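Local atomic coordinates of dipeptide Epimerase (Enterococcus faecalis V583, PDB entry 3JVA), a protein that belongs to the mandelate racemase/muconate lactonizing enzyme family of the enolase superfamily, joining an N-terminal capping domain to a barrel that carries a magnesium ion. Residues L226-T230 against K255-D259; M1-V6 against I73-F79; D320-G324 against V334-K339; K99-I104 against L265-I271; D169-K174 against A205-I211. All coordinates share one frame; numbering follows the deposited sequence.

Interaction 1 of 5, residues L226-T230 against K255-D259; sequences LKYVT and KGTVD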
# COMPACT_ATOMS: atom_id res chain seq x y z
N LEU B 226 12.93 13.64 5.43
CA LEU B 226 13.11 14.70 4.44
C LEU B 226 11.77 14.93 3.75
O LEU B 226 11.37 16.07 3.49
CB LEU B 226 14.18 14.28 3.43
CG LEU B 226 14.56 15.27 2.32
CD1 LEU B 226 14.98 16.60 2.93
CD2 LEU B 226 15.69 14.68 1.50
N LYS B 227 11.06 13.84 3.48
CA LYS B 227 9.75 13.88 2.85
C LYS B 227 8.75 14.60 3.77
O LYS B 227 7.92 15.38 3.32
CB LYS B 227 9.27 12.44 2.58
CG LYS B 227 7.81 12.27 2.19
CD LYS B 227 7.51 12.80 0.81
CE LYS B 227 6.29 12.11 0.22
NZ LYS B 227 5.10 12.21 1.11
N TYR B 228 8.86 14.33 5.07
CA TYR B 228 7.99 14.94 6.06
C TYR B 228 8.15 16.46 6.03
O TYR B 228 7.18 17.20 5.98
CB TYR B 228 8.33 14.42 7.46
CG TYR B 228 7.55 15.09 8.58
CD1 TYR B 228 6.21 14.79 8.79
CD2 TYR B 228 8.16 16.04 9.40
CE1 TYR B 228 5.48 15.42 9.81
CE2 TYR B 228 7.44 16.67 10.42
CZ TYR B 228 6.10 16.36 10.62
OH TYR B 228 5.39 16.97 11.64
N VAL B 229 9.40 16.92 6.07
CA VAL B 229 9.66 18.36 6.04
C VAL B 229 9.05 19.00 4.79
O VAL B 229 8.31 19.97 4.87
CB VAL B 229 11.17 18.65 6.06
CG1 VAL B 229 11.41 20.15 6.01
CG2 VAL B 229 11.78 18.06 7.32
N THR B 230 9.37 18.43 3.63
CA THR B 230 8.86 18.95 2.38
C THR B 230 7.34 19.10 2.40
O THR B 230 6.80 20.12 1.95
CB THR B 230 9.26 18.03 1.22
OG1 THR B 230 10.69 17.97 1.15
CG2 THR B 230 8.69 18.54 -0.10
N LYS B 255 9.54 8.52 -4.29
CA LYS B 255 8.86 8.80 -3.04
C LYS B 255 8.36 10.24 -2.93
O LYS B 255 7.62 10.57 -2.00
CB LYS B 255 9.78 8.51 -1.85
CG LYS B 255 10.32 7.09 -1.80
CD LYS B 255 11.14 6.83 -0.54
CE LYS B 255 10.26 6.66 0.71
NZ LYS B 255 9.50 7.89 1.11
N GLY B 256 8.74 11.08 -3.88
CA GLY B 256 8.32 12.48 -3.84
C GLY B 256 8.89 13.13 -2.59
O GLY B 256 8.23 13.91 -1.92
N THR B 257 10.14 12.80 -2.30
CA THR B 257 10.83 13.30 -1.11
C THR B 257 11.10 14.80 -1.04
O THR B 257 11.01 15.39 0.04
CB THR B 257 12.19 12.58 -0.92
OG1 THR B 257 12.02 11.16 -1.08
CG2 THR B 257 12.75 12.85 0.47
N VAL B 258 11.42 15.42 -2.17
CA VAL B 258 11.74 16.85 -2.20
C VAL B 258 11.17 17.65 -3.37
O VAL B 258 10.58 17.09 -4.30
CB VAL B 258 13.27 17.08 -2.21
CG1 VAL B 258 13.89 16.58 -0.91
CG2 VAL B 258 13.89 16.36 -3.41
N ASP B 259 11.37 18.96 -3.32
CA ASP B 259 10.90 19.86 -4.37
C ASP B 259 11.94 20.06 -5.46
O ASP B 259 11.60 20.27 -6.62
CB ASP B 259 10.55 21.23 -3.79
CG ASP B 259 9.43 21.16 -2.77
OD1 ASP B 259 8.35 20.64 -3.13
OD2 ASP B 259 9.64 21.62 -1.63
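Lys227 and Thr257 bring the two backbones to within 4.1 Å, CA to CA, where a turn of helix 223-232 rests against the irregular loop 255-259. The approach is tight enough for the CA-H of Lys227 to point at Thr257 O. That same carbonyl oxygen lies 2.8 Å from Thr230 OG1, and the hydroxyl is also 3.1 Å from Leu226 O, one turn back in its own helix, so a single proton has two acceptors to choose from. Threonine suits this place because its other branch is apolar: with CG2 anti to the backbone N (OG1 chi1 -61°), the methyl slides past the carboxylate of Asp259, 3.6 Å from OD2. The acid itself is engaged elsewhere, by Ile237 N and by Lys197 of a neighbouring subunit. Leu226 supplies the greasy part. Its CG sits 3.5 Å from Thr257 CG2 and equally near Val258 CG1, the leucine crossing the threonine at about a right angle. Lys227 bends at chi2 (70°) and again at chi4, laying its methylenes over two backbone carbonyls, with CE 3.0 Å from Lys255 O. Its ammonium stays 6.2 Å from that of Lys255, measured NZ to NZ, a separation that should limit repulsion between the like charges. Gly256, with positive phi, is the C-prime residue of a Schellman motif ending helix 246-255, a conformation glycine adopts easily. The chain then turns into strand 260-263: this is an alpha-to-beta connection of a TIM-type barrel, packed on the helix of the preceding beta-alpha unit.

Interaction 2 of 5, residues M1-V6 against I73-F79; sequences MKIKQV and IIGLNPF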
# COMPACT_ATOMS: atom_id res chain seq x y z
N MET B 1 39.54 9.04 -32.66
CA MET B 1 40.37 9.65 -31.59
C MET B 1 40.65 8.58 -30.54
O MET B 1 39.79 7.75 -30.23
CB MET B 1 39.63 10.84 -30.97
CG MET B 1 40.42 11.64 -29.93
SD MET B 1 39.64 13.24 -29.55
CE MET B 1 38.02 12.68 -29.15
N LYS B 2 41.87 8.58 -30.01
CA LYS B 2 42.26 7.58 -29.02
C LYS B 2 43.14 8.16 -27.93
O LYS B 2 44.04 8.95 -28.19
CB LYS B 2 43.00 6.43 -29.73
CG LYS B 2 43.61 5.40 -28.80
CD LYS B 2 44.37 4.31 -29.57
CE LYS B 2 43.43 3.32 -30.23
NZ LYS B 2 42.53 3.95 -31.23
N ILE B 3 42.87 7.75 -26.69
CA ILE B 3 43.64 8.22 -25.54
C ILE B 3 45.05 7.64 -25.56
O ILE B 3 45.23 6.43 -25.63
CB ILE B 3 42.95 7.83 -24.21
CG1 ILE B 3 41.61 8.57 -24.08
CG2 ILE B 3 43.87 8.13 -23.03
CD1 ILE B 3 40.81 8.19 -22.84
N LYS B 4 46.04 8.52 -25.51
CA LYS B 4 47.43 8.07 -25.52
C LYS B 4 47.96 7.94 -24.10
O LYS B 4 48.62 6.97 -23.75
CB LYS B 4 48.31 9.05 -26.29
CG LYS B 4 49.79 8.67 -26.28
CD LYS B 4 50.64 9.66 -27.06
CE LYS B 4 52.10 9.24 -27.04
NZ LYS B 4 52.96 10.15 -27.84
N GLN B 5 47.67 8.94 -23.27
CA GLN B 5 48.15 8.92 -21.90
C GLN B 5 47.26 9.79 -21.03
O GLN B 5 46.58 10.70 -21.51
CB GLN B 5 49.59 9.42 -21.85
CG GLN B 5 50.27 9.31 -20.49
CD GLN B 5 50.24 7.89 -19.94
OE1 GLN B 5 49.29 7.49 -19.28
NE2 GLN B 5 51.29 7.12 -20.23
N VAL B 6 47.27 9.49 -19.73
CA VAL B 6 46.50 10.23 -18.75
C VAL B 6 47.48 10.74 -17.70
O VAL B 6 48.14 9.95 -17.03
CB VAL B 6 45.45 9.32 -18.07
CG1 VAL B 6 44.72 10.09 -16.98
CG2 VAL B 6 44.46 8.80 -19.11
N ILE B 73 42.15 3.15 -19.34
CA ILE B 73 41.45 3.71 -20.49
C ILE B 73 42.35 4.07 -21.68
O ILE B 73 41.86 4.56 -22.70
CB ILE B 73 40.60 4.96 -20.11
CG1 ILE B 73 41.50 6.09 -19.60
CG2 ILE B 73 39.58 4.58 -19.04
CD1 ILE B 73 40.73 7.36 -19.25
N ILE B 74 43.65 3.82 -21.57
CA ILE B 74 44.53 4.12 -22.69
C ILE B 74 44.04 3.31 -23.89
O ILE B 74 43.70 2.14 -23.76
CB ILE B 74 46.01 3.75 -22.38
CG1 ILE B 74 46.55 4.67 -21.28
CG2 ILE B 74 46.86 3.88 -23.65
CD1 ILE B 74 47.95 4.35 -20.84
N GLY B 75 43.98 3.95 -25.05
CA GLY B 75 43.52 3.25 -26.24
C GLY B 75 42.04 3.40 -26.54
O GLY B 75 41.59 3.05 -27.63
N LEU B 76 41.27 3.91 -25.57
CA LEU B 76 39.84 4.11 -25.77
C LEU B 76 39.57 5.46 -26.42
O LEU B 76 40.41 6.36 -26.36
CB LEU B 76 39.09 4.04 -24.43
CG LEU B 76 39.18 2.73 -23.65
CD1 LEU B 76 38.38 2.85 -22.36
CD2 LEU B 76 38.65 1.59 -24.49
N ASN B 77 38.41 5.58 -27.05
CA ASN B 77 38.00 6.82 -27.70
C ASN B 77 37.29 7.66 -26.64
O ASN B 77 36.40 7.15 -25.97
CB ASN B 77 37.02 6.52 -28.84
CG ASN B 77 36.72 7.73 -29.69
OD1 ASN B 77 36.62 8.85 -29.19
ND2 ASN B 77 36.57 7.50 -31.00
N PRO B 78 37.67 8.93 -26.48
CA PRO B 78 37.01 9.78 -25.47
C PRO B 78 35.49 9.86 -25.66
O PRO B 78 34.75 10.06 -24.70
CB PRO B 78 37.70 11.13 -25.66
CG PRO B 78 39.10 10.73 -26.02
CD PRO B 78 38.85 9.62 -27.04
N PHE B 79 35.03 9.72 -26.90
CA PHE B 79 33.60 9.76 -27.19
C PHE B 79 32.87 8.54 -26.64
O PHE B 79 31.65 8.56 -26.45
CB PHE B 79 33.37 9.87 -28.69
CG PHE B 79 33.47 11.27 -29.21
CD1 PHE B 79 32.43 12.17 -29.01
CD2 PHE B 79 34.63 11.71 -29.84
CE1 PHE B 79 32.55 13.50 -29.44
CE2 PHE B 79 34.76 13.03 -30.26
CZ PHE B 79 33.71 13.92 -30.05
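Met1 crosses the Phe79 ring at about a right angle, its methyl CE approaching obliquely to 3.5 Å from Phe79 CE2. A bend at the last torsion, chi3 53°, turns that methyl inward, where it also meets the Pro78 ring; a flexible methionine can bring one methyl against both rings. Ile3 is directed toward the loop and slides past Pro78 in the opposite direction, Ile3 CG1 to Pro78 CG 3.8 Å, while its CD1 reaches Ile73 CD1 at 3.7 Å. Val6 CG2 meets the same Ile73 methyl, the two side chains crossing at about a right angle. Beneath these branched aliphatic groups the main chains pair twice: Ile3 N donates to Leu76 O at 2.8 Å, and Gly75 N to Ile3 O at 2.8 Å. Gly75 holds the positive-phi corner of a type II turn from Ile73 to Leu76, and Lys2 drapes its methylenes tightly over it, Lys2 CG to Gly75 CA 3.3 Å. Asn77 OD1 accepts from Phe79 N in an Asx turn just before helix 81-91. Lys4 and Gln5 form a classic beta bulge opposite Glu37. The whole pins the first strand of the antiparallel sheet to the connection between helices 59-73 and 81-91, within the alpha+beta capping domain of the enolase superfamily.

Interaction 3 of 5, residues D320-G324 against V334-K339; sequences DATFG and VSLEAK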
# COMPACT_ATOMS: atom_id res chain seq x y z
N ASP B 320 30.24 29.17 -7.33
CA ASP B 320 31.02 30.33 -6.91
C ASP B 320 32.44 30.04 -6.44
O ASP B 320 33.12 30.94 -5.93
CB ASP B 320 30.27 31.04 -5.78
CG ASP B 320 30.07 30.15 -4.57
OD1 ASP B 320 30.25 28.91 -4.67
OD2 ASP B 320 29.71 30.68 -3.50
N ALA B 321 32.91 28.81 -6.60
CA ALA B 321 34.25 28.46 -6.13
C ALA B 321 35.39 29.33 -6.67
O ALA B 321 36.32 29.65 -5.93
CB ALA B 321 34.54 26.99 -6.42
N THR B 322 35.34 29.72 -7.94
CA THR B 322 36.43 30.53 -8.48
C THR B 322 36.54 31.90 -7.82
O THR B 322 37.63 32.49 -7.79
CB THR B 322 36.34 30.73 -10.02
OG1 THR B 322 35.21 31.55 -10.34
CG2 THR B 322 36.22 29.39 -10.73
N PHE B 323 35.43 32.39 -7.29
CA PHE B 323 35.42 33.71 -6.65
C PHE B 323 36.21 33.75 -5.34
O PHE B 323 36.58 34.82 -4.87
CB PHE B 323 33.99 34.17 -6.36
CG PHE B 323 33.06 34.06 -7.54
CD1 PHE B 323 33.53 34.16 -8.84
CD2 PHE B 323 31.70 33.87 -7.33
CE1 PHE B 323 32.66 34.08 -9.93
CE2 PHE B 323 30.82 33.79 -8.41
CZ PHE B 323 31.30 33.90 -9.71
N GLY B 324 36.45 32.58 -4.75
CA GLY B 324 37.18 32.53 -3.50
C GLY B 324 38.61 32.03 -3.61
O GLY B 324 39.24 31.73 -2.59
N VAL B 334 35.73 29.62 -16.50
CA VAL B 334 35.09 30.60 -15.63
C VAL B 334 36.17 31.37 -14.87
O VAL B 334 36.99 30.78 -14.18
CB VAL B 334 34.13 29.89 -14.65
CG1 VAL B 334 33.61 30.86 -13.60
CG2 VAL B 334 32.98 29.28 -15.44
N SER B 335 36.16 32.70 -15.01
CA SER B 335 37.15 33.57 -14.36
C SER B 335 37.04 33.67 -12.84
O SER B 335 36.03 33.31 -12.24
CB SER B 335 37.07 34.98 -14.95
OG SER B 335 37.33 34.96 -16.34
N LEU B 336 38.11 34.20 -12.23
CA LEU B 336 38.16 34.38 -10.79
C LEU B 336 37.30 35.57 -10.40
O LEU B 336 36.93 35.74 -9.24
CB LEU B 336 39.60 34.66 -10.32
CG LEU B 336 40.68 33.59 -10.47
CD1 LEU B 336 40.35 32.40 -9.59
CD2 LEU B 336 40.78 33.18 -11.92
N GLU B 337 36.99 36.41 -11.39
CA GLU B 337 36.19 37.61 -11.16
C GLU B 337 34.79 37.29 -10.62
O GLU B 337 34.05 36.51 -11.21
CB GLU B 337 36.06 38.39 -12.47
CG GLU B 337 35.41 39.75 -12.34
CD GLU B 337 35.27 40.45 -13.68
OE1 GLU B 337 34.49 39.96 -14.52
OE2 GLU B 337 35.94 41.48 -13.88
N ALA B 338 34.44 37.91 -9.49
CA ALA B 338 33.13 37.69 -8.89
C ALA B 338 32.05 38.40 -9.71
O ALA B 338 31.90 39.62 -9.64
CB ALA B 338 33.12 38.19 -7.45
N LYS B 339 31.32 37.61 -10.49
CA LYS B 339 30.25 38.11 -11.35
C LYS B 339 29.15 37.06 -11.34
O LYS B 339 29.43 35.86 -11.32
CB LYS B 339 30.77 38.29 -12.79
CG LYS B 339 31.42 37.03 -13.38
CD LYS B 339 31.58 37.09 -14.90
CE LYS B 339 32.05 35.73 -15.46
NZ LYS B 339 31.89 35.61 -16.95
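Thr322 and Ser335 join two loops that follow the last parallel strand of the (beta/alpha)7-beta barrel characteristic of this superfamily. The Thr322 hydroxyl donates to Ser335 O over 2.7 Å, arriving tilted 33° from the carbonyl plane. To do this, OG1 takes the cramped place between the backbone N and the carbonyl carbon (chi1 67°), which lets the methyl CG2 lie near Val334. Threonine thus offers a donor to one main chain and a hydrocarbon face to the valine, Thr322 CG2 lying 4.1 Å from Val334 CG1. At the main chain of Thr322, the methyl CD1 of Leu336 comes to 3.3 Å from Thr322 O.

Phe323 has the largest area of contact in the pair. Over one face of its ring lies Ala338, whose CA makes a CH-pi contact 3.8 Å from the centroid, 23° off the normal; so small a residue lets the backbone settle close to the aromatic. Ser335 O and Leu336 O lie towards the ring's edge, near its plane.

Further out, Ile301 of helix 298-310 packs on Thr322 and Val334, and Thr302 OG1 bonds to Val334 N. Thr131 and Ile133 of the barrel's first strand touch Phe323, while Lys16 of the capping domain holds Phe323 O. One polar atom buried here has no partner in the model: Lys339 O, met obliquely by Phe323 CZ at 3.2 Å.

Interaction 4 of 5, residues K99-I104 against L265-I271; sequences KAAIDI and LMKCGGI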
# COMPACT_ATOMS: atom_id res chain seq x y z
N LYS B 99 36.19 9.65 -10.74
CA LYS B 99 35.42 9.43 -11.96
C LYS B 99 35.07 10.74 -12.65
O LYS B 99 35.08 10.83 -13.88
CB LYS B 99 34.16 8.63 -11.65
CG LYS B 99 34.48 7.23 -11.13
CD LYS B 99 33.25 6.38 -10.84
CE LYS B 99 33.67 5.02 -10.28
NZ LYS B 99 32.51 4.15 -9.91
N ALA B 100 34.75 11.77 -11.87
CA ALA B 100 34.43 13.07 -12.45
C ALA B 100 35.64 13.65 -13.17
O ALA B 100 35.51 14.25 -14.24
CB ALA B 100 33.96 14.03 -11.35
N ALA B 101 36.82 13.48 -12.59
CA ALA B 101 38.04 14.01 -13.18
C ALA B 101 38.25 13.44 -14.59
O ALA B 101 38.51 14.17 -15.54
CB ALA B 101 39.24 13.71 -12.29
N ILE B 102 38.11 12.12 -14.72
CA ILE B 102 38.27 11.47 -16.02
C ILE B 102 37.14 11.87 -16.97
O ILE B 102 37.38 12.20 -18.13
CB ILE B 102 38.23 9.93 -15.89
CG1 ILE B 102 39.47 9.44 -15.12
CG2 ILE B 102 38.14 9.30 -17.27
CD1 ILE B 102 40.80 9.71 -15.82
N ASP B 103 35.91 11.84 -16.47
CA ASP B 103 34.76 12.17 -17.31
C ASP B 103 34.84 13.60 -17.87
O ASP B 103 34.67 13.81 -19.07
CB ASP B 103 33.47 11.99 -16.53
CG ASP B 103 32.82 13.30 -16.18
OD1 ASP B 103 33.11 13.83 -15.09
OD2 ASP B 103 32.05 13.82 -17.02
N ILE B 104 35.08 14.57 -17.00
CA ILE B 104 35.16 15.97 -17.45
C ILE B 104 36.22 16.13 -18.55
O ILE B 104 35.96 16.77 -19.58
CB ILE B 104 35.47 16.90 -16.27
CG1 ILE B 104 34.26 16.94 -15.32
CG2 ILE B 104 35.80 18.31 -16.78
CD1 ILE B 104 34.54 17.59 -13.97
N LEU B 265 28.95 17.57 -9.59
CA LEU B 265 29.74 16.63 -10.37
C LEU B 265 30.64 15.75 -9.51
O LEU B 265 30.88 14.59 -9.83
CB LEU B 265 30.58 17.37 -11.43
CG LEU B 265 29.81 18.18 -12.47
CD1 LEU B 265 30.78 18.72 -13.50
CD2 LEU B 265 28.75 17.30 -13.15
N MET B 266 31.14 16.31 -8.40
CA MET B 266 32.03 15.57 -7.51
C MET B 266 31.29 14.59 -6.59
O MET B 266 31.92 13.89 -5.80
CB MET B 266 32.88 16.53 -6.69
CG MET B 266 33.72 17.50 -7.53
SD MET B 266 34.67 16.73 -8.89
CE MET B 266 34.84 18.16 -10.00
N LYS B 267 29.96 14.58 -6.67
CA LYS B 267 29.12 13.66 -5.90
C LYS B 267 28.68 12.51 -6.81
O LYS B 267 28.59 11.36 -6.39
CB LYS B 267 27.85 14.33 -5.39
CG LYS B 267 27.97 15.19 -4.15
CD LYS B 267 26.57 15.49 -3.59
CE LYS B 267 25.68 16.17 -4.63
NZ LYS B 267 24.31 16.46 -4.09
N CYS B 268 28.37 12.85 -8.07
CA CYS B 268 27.87 11.86 -9.02
C CYS B 268 28.89 11.22 -9.95
O CYS B 268 28.56 10.27 -10.67
CB CYS B 268 26.74 12.47 -9.86
SG CYS B 268 27.23 13.85 -10.93
N GLY B 269 30.11 11.72 -9.95
CA GLY B 269 31.12 11.12 -10.80
C GLY B 269 31.17 11.66 -12.22
O GLY B 269 31.56 10.95 -13.15
N GLY B 270 30.77 12.92 -12.40
CA GLY B 270 30.84 13.51 -13.72
C GLY B 270 29.58 13.88 -14.47
O GLY B 270 28.47 13.63 -14.02
N ILE B 271 29.79 14.50 -15.63
CA ILE B 271 28.70 14.96 -16.48
C ILE B 271 27.80 13.82 -16.94
O ILE B 271 26.58 13.97 -16.97
CB ILE B 271 29.26 15.71 -17.71
CG1 ILE B 271 29.90 17.03 -17.24
CG2 ILE B 271 28.16 15.99 -18.73
CD1 ILE B 271 30.75 17.72 -18.30
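Ile104 extends its CD1 towards Leu265 and Met266 through a chi1 of -68° followed by an anti chi2, and Met266 bends at chi2 (-49°) to meet it. The isoleucine methyl ends 4.0 Å from both Leu265 CD1 and Met266 CE, crossing the methionine at about a right angle. One turn earlier in the helix, Ala100 touches the same methionine, its CB 3.7 Å from SD. Alanine's small methyl suits the close approach, for Ala100 CB is also 3.5 Å from Leu265 O, and the CA atoms of Ala100 and Gly270 approach to 3.8 Å. The loop comes this near because Gly269 and Gly270 have no side chains to keep the helix away; both take positive phi. Leu265 O receives the amides of these two glycines, which folds the turn back on its short helix.

Asp103 adds the polar link across the contact. Its OD2 accepts from Ile271 N at 2.7 Å, a bent bond (139°) reaching the oxygen from above the carboxylate plane. The modelled position of its OD1 is doubtful, being too close to Gly270. Since Gly270 is the N-cap of helix 271-284, an acid here would probably be favoured by the positive end of the helix dipole. Lys99 lays its CB against Gly269 and sends its ammonium away to Asp89. Nearby, Lys267 makes a salt bridge with the magnesium ligand Asp240. This buried junction, helix 96-114 against short helix 265-268 and the turn after it, beyond barrel strand 260-263, is the capping-domain-to-barrel interface characteristic of the enolase superfamily.

Interaction 5 of 5, residues D169-K174 against A205-I211; sequences DIARVK and ALADYQI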
# COMPACT_ATOMS: atom_id res chain seq x y z
N ASP B 169 21.07 31.72 13.43
CA ASP B 169 20.62 31.66 12.03
C ASP B 169 19.72 32.86 11.74
O ASP B 169 19.93 33.59 10.77
CB ASP B 169 19.83 30.37 11.76
CG ASP B 169 20.68 29.11 11.85
OD1 ASP B 169 21.91 29.18 11.66
OD2 ASP B 169 20.10 28.03 12.08
N ILE B 170 18.72 33.05 12.58
CA ILE B 170 17.77 34.14 12.42
C ILE B 170 18.44 35.51 12.41
O ILE B 170 18.11 36.37 11.60
CB ILE B 170 16.69 34.09 13.53
CG1 ILE B 170 15.79 32.87 13.29
CG2 ILE B 170 15.87 35.38 13.53
CD1 ILE B 170 14.73 32.67 14.36
N ALA B 171 19.40 35.70 13.32
CA ALA B 171 20.11 36.97 13.42
C ALA B 171 20.82 37.33 12.11
O ALA B 171 20.76 38.47 11.65
CB ALA B 171 21.12 36.91 14.55
N ARG B 172 21.48 36.34 11.51
CA ARG B 172 22.19 36.55 10.26
C ARG B 172 21.23 36.82 9.11
O ARG B 172 21.43 37.75 8.34
CB ARG B 172 23.05 35.32 9.94
CG ARG B 172 24.25 35.18 10.86
CD ARG B 172 24.95 33.84 10.69
NE ARG B 172 26.09 33.74 11.61
CZ ARG B 172 26.41 32.64 12.28
NH1 ARG B 172 25.69 31.54 12.14
NH2 ARG B 172 27.46 32.65 13.09
N VAL B 173 20.19 36.00 8.99
CA VAL B 173 19.22 36.18 7.92
C VAL B 173 18.53 37.54 8.05
O VAL B 173 18.32 38.24 7.06
CB VAL B 173 18.16 35.06 7.93
CG1 VAL B 173 17.06 35.36 6.93
CG2 VAL B 173 18.83 33.73 7.59
N LYS B 174 18.19 37.92 9.27
CA LYS B 174 17.54 39.19 9.53
C LYS B 174 18.40 40.36 9.06
O LYS B 174 17.93 41.25 8.35
CB LYS B 174 17.26 39.34 11.03
CG LYS B 174 16.71 40.70 11.42
CD LYS B 174 16.57 40.83 12.94
CE LYS B 174 15.57 39.84 13.49
NZ LYS B 174 15.40 39.99 14.97
N ALA B 205 10.26 29.45 10.97
CA ALA B 205 10.73 30.66 11.64
C ALA B 205 11.56 31.50 10.67
O ALA B 205 11.44 32.72 10.63
CB ALA B 205 11.55 30.29 12.86
N LEU B 206 12.41 30.83 9.89
CA LEU B 206 13.25 31.53 8.92
C LEU B 206 12.42 32.06 7.76
O LEU B 206 12.77 33.08 7.16
CB LEU B 206 14.33 30.59 8.38
CG LEU B 206 15.60 30.33 9.20
CD1 LEU B 206 16.44 31.60 9.26
CD2 LEU B 206 15.25 29.87 10.58
N ALA B 207 11.33 31.37 7.44
CA ALA B 207 10.46 31.76 6.33
C ALA B 207 9.91 33.18 6.44
O ALA B 207 9.55 33.78 5.44
CB ALA B 207 9.30 30.77 6.20
N ASP B 208 9.84 33.72 7.66
CA ASP B 208 9.34 35.07 7.85
C ASP B 208 10.19 36.11 7.12
O ASP B 208 9.76 37.25 6.92
CB ASP B 208 9.30 35.44 9.34
CG ASP B 208 8.28 34.64 10.12
OD1 ASP B 208 7.17 34.40 9.59
OD2 ASP B 208 8.57 34.26 11.28
N TYR B 209 11.39 35.72 6.72
CA TYR B 209 12.30 36.63 6.03
C TYR B 209 12.34 36.41 4.52
O TYR B 209 13.23 36.92 3.84
CB TYR B 209 13.70 36.49 6.62
CG TYR B 209 13.74 36.89 8.08
CD1 TYR B 209 13.76 38.23 8.45
CD2 TYR B 209 13.68 35.93 9.08
CE1 TYR B 209 13.71 38.61 9.79
CE2 TYR B 209 13.63 36.29 10.43
CZ TYR B 209 13.65 37.64 10.77
OH TYR B 209 13.59 38.00 12.09
N GLN B 210 11.37 35.65 4.01
CA GLN B 210 11.29 35.36 2.59
C GLN B 210 12.50 34.53 2.14
O GLN B 210 13.52 35.07 1.72
CB GLN B 210 11.24 36.65 1.77
CG GLN B 210 11.20 36.41 0.27
CD GLN B 210 11.38 37.68 -0.55
OE1 GLN B 210 10.55 38.60 -0.48
NE2 GLN B 210 12.45 37.74 -1.32
N ILE B 211 12.36 33.22 2.23
CA ILE B 211 13.44 32.32 1.84
C ILE B 211 13.08 31.63 0.54
O ILE B 211 11.97 31.13 0.39
CB ILE B 211 13.66 31.26 2.94
CG1 ILE B 211 14.01 31.96 4.25
CG2 ILE B 211 14.77 30.30 2.52
CD1 ILE B 211 15.17 32.94 4.14
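Ile170 and Leu206 set the spacing of the backbones, with CA atoms 6.3 Å apart, and Lys174 and Tyr209 lie similarly at 6.8 Å, as helix 166-180 packs on the end of helix 196-206 and the turn beyond it. These are consecutive outer helices of the TIM-type barrel, following strands 157-161 and 185-189. Between them the seam is largely hydrocarbon. Val173 faces the partner with both branches: CG2 meets Leu206 CD1 at 3.6 Å, and CG1 rests against Tyr209 CB, with Ile211 a little farther off. Ile170 continues the row, its CG1 4.1 Å from Leu206 CD2, while its CD1 reaches the small side chain of Ala205. Branched residues suit such a seam, since one side chain can touch two partners, as Val173 does with Leu206 and Tyr209.

Tyr209 projects from the turn towards the first helix, CG anti to its own carbonyl carbon (chi1 -63°). This carries the ring alongside Ile170, Val173 and Lys174, its hydroxyl lying near Ile170 CG2. The CA-H of Lys174 makes an off-centre CH-pi contact, 28° from the ring normal. Arg177, one turn on, binds Tyr209 O and Gln210 O and so positions the turn, and Leu188 of strand 185-189 backs Leu206 and Ile211. Exposed Lys174 kinks at chi3 (-64°) and brings CE to 3.0 Å from Tyr209 OH, while its NZ stands 3.9 Å from that oxygen.

In the fold
From the N terminus, interaction 2 closes the first loop, tying the opening strand of the capping domain to its helical part. Interaction 4 then closes the longest, with 160 residues between Ile104 and Leu265, fastening that domain to the barrel; it touches interaction 2 through Ile102, which packs on Val6 and Ile73. Nested inside its loop lie interactions 5 and 1, in series, each joining neighbouring beta-alpha units of the barrel, with centres about 21 Å apart. Interaction 3 follows after interaction 4 has closed and ties together the loops beyond the last parallel strand, about 32 Å from interaction 1 between centres, across the chain's middle. None of the five loops cross.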